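Local coordinates for N-acylethanolamine-hydrolyzing acid amidase alpha-subunit (Caenorhabditis elegans, PDB 6DY3), which forms, with the beta subunit released by autocatalytic cleavage, an acid amidase that probably hydrolyses N-palmitoylethanolamine and related fatty acid amides to ethanolamine and free fatty acids, at residues Y17-D22 with S26-Q31; E46-I51 with F58-A63. One frame throughout, in Å; residues are numbered along the deposited sequence.

Overall arrangement
From the N terminus the alpha subunit first runs as strand 15-20, which pairs in parallel with a strand of the beta subunit. Contact 1 closes the short loop after it, bringing residues 26-31, which lead into helix 30-36, back against residues 17-22. The chain then continues through helix 30-36 into helix 40-48, and contact 2 closes a second loop by setting residues 46-51, the last part of that helix and the turn there, beside residues 58-63 of helix 56-63. The two loops follow one another in series, neither enclosing nor crossing the other. Their centres lie about 26 Å apart, on opposite sides of the chain's centre, and both contacts adjoin the beta subunit.

Contact 1: residues Y17-D22 with S26-Q31; sequences YEINLD and SQRWNQ
A strand-loop-helix connection is folded shut where Ile-19, on strand 15-20, meets Arg-28 and Trp-29 in the turn leading into helix 30-36, Trp-29 at its N-cap; in this acid ceramidase-family Ntn-hydrolase the strand pairs in parallel with one of the beta subunit, so the sheet crosses the interface. Ile-19 suits this buried place because its two branches serve two neighbours: CG2 touches Arg-28 CB, while CD1 sits over the six-membered ring of Trp-29, 3.8 Å from the centroid and 21° off the ring normal, in a CH-pi contact. The indole's polar NE1 bonds to Glu-77. A water accepts from Asn-20 N at 2.7 Å and donates to Arg-28 O, joining the two backbones. Arg-28 runs extended from CG to NE (chi2 174°, chi3 -176°), which takes its methylenes past Asn-20 O and its guanidinium on to Leu-21. Its buried charge makes salt bridges to Glu-73 and Glu-77 of helix 72-85, and NE bonds to Glu-23 O between the segments. A methionine in its place would probably leave both glutamates without that positive mate and Glu-23 O without a donor. Leu-21 CA lies 3.8 Å above one guanidinium face, and Leu-21 CD2 is 3.6 Å from Arg-28 NH1.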
loop_
_atom_site.group_PDB
_atom_site.type_symbol
_atom_site.label_atom_id
_atom_site.label_comp_id
_atom_site.label_asym_id
_atom_site.label_seq_id
_atom_site.Cartn_x
_atom_site.Cartn_y
_atom_site.Cartn_z
ATOM N N TYR A 17 -10.723 -9.633 8.474
ATOM C CA TYR A 17 -11.103 -9.098 9.775
ATOM C C TYR A 17 -11.942 -7.849 9.573
ATOM O O TYR A 17 -11.794 -7.136 8.576
ATOM C CB TYR A 17 -9.883 -8.739 10.644
ATOM C CG TYR A 17 -9.041 -9.923 11.058
ATOM C CD1 TYR A 17 -9.276 -10.578 12.259
ATOM C CD2 TYR A 17 -8.012 -10.388 10.246
ATOM C CE1 TYR A 17 -8.517 -11.662 12.641
ATOM C CE2 TYR A 17 -7.244 -11.473 10.620
ATOM C CZ TYR A 17 -7.503 -12.106 11.819
ATOM O OH TYR A 17 -6.746 -13.190 12.197
ATOM N N GLU A 18 -12.821 -7.586 10.537
ATOM C CA GLU A 18 -13.559 -6.333 10.610
ATOM C C GLU A 18 -12.988 -5.518 11.760
ATOM O O GLU A 18 -12.919 -5.998 12.897
ATOM C CB GLU A 18 -15.059 -6.569 10.803
ATOM C CG GLU A 18 -15.811 -6.886 9.517
ATOM C CD GLU A 18 -17.317 -7.024 9.734
ATOM O OE1 GLU A 18 -17.808 -6.659 10.824
ATOM O OE2 GLU A 18 -18.010 -7.502 8.812
ATOM N N ILE A 19 -12.545 -4.308 11.452
ATOM C CA ILE A 19 -12.053 -3.373 12.453
ATOM C C ILE A 19 -13.185 -2.393 12.728
ATOM O O ILE A 19 -13.560 -1.596 11.860
ATOM C CB ILE A 19 -10.773 -2.663 11.985
ATOM C CG1 ILE A 19 -9.630 -3.675 11.819
ATOM C CG2 ILE A 19 -10.375 -1.544 12.953
ATOM C CD1 ILE A 19 -9.282 -4.463 13.072
ATOM N N ASN A 20 -13.748 -2.473 13.930
ATOM C CA ASN A 20 -14.879 -1.635 14.304
ATOM C C ASN A 20 -14.358 -0.282 14.768
ATOM O O ASN A 20 -13.690 -0.188 15.803
ATOM C CB ASN A 20 -15.703 -2.307 15.395
ATOM C CG ASN A 20 -17.088 -1.712 15.524
ATOM O OD1 ASN A 20 -17.326 -0.568 15.136
ATOM N ND2 ASN A 20 -18.011 -2.486 16.069
ATOM N N LEU A 21 -14.650 0.764 13.996
ATOM C CA LEU A 21 -14.265 2.116 14.378
ATOM C C LEU A 21 -15.093 2.656 15.534
ATOM O O LEU A 21 -14.725 3.689 16.102
ATOM C CB LEU A 21 -14.395 3.056 13.179
ATOM C CG LEU A 21 -13.529 2.715 11.968
ATOM C CD1 LEU A 21 -13.792 3.703 10.839
ATOM C CD2 LEU A 21 -12.055 2.699 12.334
ATOM N N ASP A 22 -16.200 1.998 15.886
ATOM C CA ASP A 22 -16.982 2.403 17.046
ATOM C C ASP A 22 -16.362 1.942 18.357
ATOM O O ASP A 22 -16.660 2.523 19.405
ATOM C CB ASP A 22 -18.407 1.850 16.945
ATOM C CG ASP A 22 -19.168 2.391 15.747
ATOM O OD1 ASP A 22 -18.935 3.558 15.362
ATOM O OD2 ASP A 22 -20.011 1.651 15.200
ATOM N N SER A 26 -7.820 1.420 21.342
ATOM C CA SER A 26 -6.874 0.488 21.946
ATOM C C SER A 26 -7.331 -0.966 21.878
ATOM O O SER A 26 -6.543 -1.857 22.216
ATOM C CB SER A 26 -6.624 0.875 23.402
ATOM O OG SER A 26 -7.822 0.820 24.154
ATOM N N GLN A 27 -8.567 -1.230 21.459
ATOM C CA GLN A 27 -9.114 -2.580 21.439
ATOM C C GLN A 27 -9.387 -3.094 20.035
ATOM O O GLN A 27 -9.814 -4.243 19.884
ATOM C CB GLN A 27 -10.415 -2.620 22.255
ATOM C CG GLN A 27 -10.261 -1.991 23.623
ATOM C CD GLN A 27 -9.232 -2.716 24.462
ATOM O OE1 GLN A 27 -9.284 -3.940 24.604
ATOM N NE2 GLN A 27 -8.225 -1.982 24.927
ATOM N N ARG A 28 -9.132 -2.287 19.006
ATOM C CA ARG A 28 -9.618 -2.608 17.670
ATOM C C ARG A 28 -8.840 -3.759 17.040
ATOM O O ARG A 28 -9.411 -4.569 16.299
ATOM C CB ARG A 28 -9.541 -1.364 16.790
ATOM C CG ARG A 28 -10.499 -0.263 17.197
ATOM C CD ARG A 28 -10.264 0.991 16.380
ATOM N NE ARG A 28 -11.109 2.095 16.818
ATOM C CZ ARG A 28 -11.080 3.314 16.287
ATOM N NH1 ARG A 28 -10.244 3.590 15.295
ATOM N NH2 ARG A 28 -11.886 4.259 16.750
ATOM N N TRP A 29 -7.538 -3.840 17.303
ATOM C CA TRP A 29 -6.679 -4.825 16.666
ATOM C C TRP A 29 -6.422 -6.036 17.551
ATOM O O TRP A 29 -5.545 -6.846 17.232
ATOM C CB TRP A 29 -5.352 -4.175 16.272
ATOM C CG TRP A 29 -5.517 -3.062 15.294
ATOM C CD1 TRP A 29 -5.558 -1.722 15.569
ATOM C CD2 TRP A 29 -5.679 -3.187 13.878
ATOM N NE1 TRP A 29 -5.730 -1.008 14.407
ATOM C CE2 TRP A 29 -5.809 -1.885 13.357
ATOM C CE3 TRP A 29 -5.723 -4.274 13.000
ATOM C CZ2 TRP A 29 -5.978 -1.644 11.998
ATOM C CZ3 TRP A 29 -5.890 -4.031 11.651
ATOM C CH2 TRP A 29 -6.016 -2.730 11.163
ATOM N N ASN A 30 -7.179 -6.195 18.639
ATOM C CA ASN A 30 -6.916 -7.283 19.576
ATOM C C ASN A 30 -6.958 -8.639 18.878
ATOM O O ASN A 30 -6.045 -9.457 19.034
ATOM C CB ASN A 30 -7.925 -7.245 20.724
ATOM C CG ASN A 30 -7.825 -5.982 21.549
ATOM O OD1 ASN A 30 -6.850 -5.242 21.468
ATOM N ND2 ASN A 30 -8.847 -5.725 22.346
ATOM N N GLN A 31 -8.015 -8.897 18.107
ATOM C CA GLN A 31 -8.172 -10.213 17.499
ATOM C C GLN A 31 -7.098 -10.469 16.451
ATOM O O GLN A 31 -6.583 -11.588 16.339
ATOM C CB GLN A 31 -9.566 -10.338 16.887
ATOM C CG GLN A 31 -10.002 -11.760 16.627
ATOM C CD GLN A 31 -9.979 -12.614 17.883
ATOM O OE1 GLN A 31 -10.646 -12.303 18.875
ATOM N NE2 GLN A 31 -9.206 -13.697 17.848
HETATM O O HOH W 1 -12.507 -3.893 15.880
#

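Contact 2: residues E46-I51 with F58-A63; sequences ETKKYI and FVWWAA
CG of Lys-48 lies beside the backbone N (chi1 -65°), which starts the side chain toward helix 56-63 and brings CG and CD to the CZ2-CH2 end of the Trp-60 indole; the bend at chi3 (-57°) then turns the chain's end away from the ring. Ile-51, extended at chi2 (176°), sends CD1 to the same end. The lysine crosses the indole at about a right angle, and its CD lies 3.7 Å from Trp-60 CZ2. Ile-51 comes from the opposite direction to the tryptophan, CD1 stopping 3.6 Å from Trp-60 CH2. A lysine fits this partly exposed place because its aliphatic chain can pack against the indole while NZ reaches a charge, here the salt bridge to Glu-91. Deeper in, Ile-51 and Val-59 meet tip to tip, CG2 to CG2 at 4.2 Å, two branched apolar residues suited to a buried spot. Ile-51 is presented by a type I turn from Lys-48, in which Ile-51 N bonds to Lys-48 O at 3.0 Å. Within the alpha subunit's helical part, the contact joins the last part of helix 40-48 and its turn to helix 56-63; helix 89-97 flanks both, through Met-95 against Thr-47 and Glu-91 against Trp-60, and Phe-84 of the beta subunit packs on Val-59.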
loop_
_atom_site.group_PDB
_atom_site.type_symbol
_atom_site.label_atom_id
_atom_site.label_comp_id
_atom_site.label_asym_id
_atom_site.label_seq_id
_atom_site.Cartn_x
_atom_site.Cartn_y
_atom_site.Cartn_z
ATOM N N GLU A 46 13.298 -9.217 12.653
ATOM C CA GLU A 46 13.834 -9.276 11.301
ATOM C C GLU A 46 13.677 -7.952 10.560
ATOM O O GLU A 46 14.515 -7.618 9.715
ATOM C CB GLU A 46 13.149 -10.399 10.518
ATOM C CG GLU A 46 13.874 -10.778 9.241
ATOM C CD GLU A 46 15.311 -11.209 9.497
ATOM O OE1 GLU A 46 15.560 -11.904 10.510
ATOM O OE2 GLU A 46 16.192 -10.848 8.688
ATOM N N THR A 47 12.619 -7.192 10.856
ATOM C CA THR A 47 12.432 -5.895 10.212
ATOM C C THR A 47 13.486 -4.890 10.663
ATOM O O THR A 47 13.997 -4.114 9.847
ATOM C CB THR A 47 11.030 -5.355 10.503
ATOM O OG1 THR A 47 10.057 -6.312 10.081
ATOM C CG2 THR A 47 10.785 -4.051 9.760
ATOM N N LYS A 48 13.812 -4.880 11.961
ATOM C CA LYS A 48 14.785 -3.924 12.478
ATOM C C LYS A 48 16.123 -4.048 11.765
ATOM O O LYS A 48 16.816 -3.044 11.564
ATOM C CB LYS A 48 14.983 -4.131 13.982
ATOM C CG LYS A 48 13.753 -3.842 14.840
ATOM C CD LYS A 48 14.120 -3.713 16.320
ATOM C CE LYS A 48 14.836 -4.955 16.851
ATOM N NZ LYS A 48 15.305 -4.765 18.253
ATOM N N LYS A 49 16.495 -5.264 11.367
ATOM C CA LYS A 49 17.765 -5.475 10.687
ATOM C C LYS A 49 17.868 -4.688 9.388
ATOM O O LYS A 49 18.981 -4.459 8.904
ATOM C CB LYS A 49 17.941 -6.964 10.411
ATOM C CG LYS A 49 17.977 -7.809 11.668
ATOM C CD LYS A 49 18.147 -9.278 11.339
ATOM C CE LYS A 49 18.066 -10.140 12.588
ATOM N NZ LYS A 49 18.151 -11.595 12.268
ATOM N N TYR A 50 16.742 -4.274 8.806
ATOM C CA TYR A 50 16.771 -3.515 7.565
ATOM C C TYR A 50 17.030 -2.032 7.782
ATOM O O TYR A 50 17.329 -1.326 6.813
ATOM C CB TYR A 50 15.453 -3.691 6.813
ATOM C CG TYR A 50 15.299 -5.043 6.145
ATOM C CD1 TYR A 50 15.627 -5.222 4.808
ATOM C CD2 TYR A 50 14.821 -6.140 6.855
ATOM C CE1 TYR A 50 15.477 -6.456 4.194
ATOM C CE2 TYR A 50 14.669 -7.376 6.250
ATOM C CZ TYR A 50 14.997 -7.529 4.920
ATOM O OH TYR A 50 14.845 -8.757 4.317
ATOM N N ILE A 51 16.902 -1.543 9.008
ATOM C CA ILE A 51 17.191 -0.137 9.299
ATOM C C ILE A 51 18.705 0.053 9.328
ATOM O O ILE A 51 19.398 -0.708 10.023
ATOM C CB ILE A 51 16.565 0.282 10.628
ATOM C CG1 ILE A 51 15.068 -0.040 10.655
ATOM C CG2 ILE A 51 16.770 1.777 10.857
ATOM C CD1 ILE A 51 14.388 0.247 11.983
ATOM N N PHE A 58 18.732 6.809 16.387
ATOM C CA PHE A 58 17.831 7.942 16.212
ATOM C C PHE A 58 16.383 7.496 16.060
ATOM O O PHE A 58 15.475 8.143 16.592
ATOM C CB PHE A 58 18.231 8.771 14.995
ATOM C CG PHE A 58 17.274 9.890 14.714
ATOM C CD1 PHE A 58 16.251 9.727 13.788
ATOM C CD2 PHE A 58 17.356 11.083 15.418
ATOM C CE1 PHE A 58 15.353 10.746 13.545
ATOM C CE2 PHE A 58 16.462 12.107 15.175
ATOM C CZ PHE A 58 15.457 11.936 14.239
ATOM N N VAL A 59 16.147 6.406 15.328
ATOM C CA VAL A 59 14.781 5.938 15.108
ATOM C C VAL A 59 14.120 5.601 16.436
ATOM O O VAL A 59 12.977 5.995 16.700
ATOM C CB VAL A 59 14.775 4.732 14.148
ATOM C CG1 VAL A 59 13.401 4.074 14.099
ATOM C CG2 VAL A 59 15.186 5.173 12.751
ATOM N N TRP A 60 14.828 4.873 17.297
ATOM C CA TRP A 60 14.237 4.495 18.573
ATOM C C TRP A 60 13.973 5.722 19.436
ATOM O O TRP A 60 12.944 5.797 20.118
ATOM C CB TRP A 60 15.140 3.499 19.299
ATOM C CG TRP A 60 15.586 2.360 18.424
ATOM C CD1 TRP A 60 16.837 1.821 18.356
ATOM C CD2 TRP A 60 14.788 1.638 17.474
ATOM N NE1 TRP A 60 16.867 0.804 17.430
ATOM C CE2 TRP A 60 15.621 0.674 16.875
ATOM C CE3 TRP A 60 13.450 1.714 17.073
ATOM C CZ2 TRP A 60 15.163 -0.207 15.903
ATOM C CZ3 TRP A 60 12.997 0.838 16.109
ATOM C CH2 TRP A 60 13.851 -0.111 15.533
ATOM N N TRP A 61 14.877 6.703 19.406
ATOM C CA TRP A 61 14.660 7.924 20.175
ATOM C C TRP A 61 13.449 8.691 19.653
ATOM O O TRP A 61 12.588 9.117 20.430
ATOM C CB TRP A 61 15.906 8.806 20.126
ATOM C CG TRP A 61 15.682 10.139 20.753
ATOM C CD1 TRP A 61 15.771 10.438 22.075
ATOM C CD2 TRP A 61 15.299 11.347 20.091
ATOM N NE1 TRP A 61 15.477 11.762 22.282
ATOM C CE2 TRP A 61 15.184 12.342 21.078
ATOM C CE3 TRP A 61 15.048 11.686 18.760
ATOM C CZ2 TRP A 61 14.830 13.651 20.779
ATOM C CZ3 TRP A 61 14.699 12.985 18.463
ATOM C CH2 TRP A 61 14.593 13.953 19.469
ATOM N N ALA A 62 13.378 8.892 18.335
ATOM C CA ALA A 62 12.260 9.623 17.747
ATOM C C ALA A 62 10.947 8.867 17.907
ATOM O O ALA A 62 9.890 9.481 18.093
ATOM C CB ALA A 62 12.536 9.899 16.269
ATOM N N ALA A 63 10.988 7.535 17.841
ATOM C CA ALA A 63 9.758 6.757 17.899
ATOM C C ALA A 63 9.082 6.823 19.262
ATOM O O ALA A 63 7.868 6.609 19.348
ATOM C CB ALA A 63 10.047 5.300 17.537
#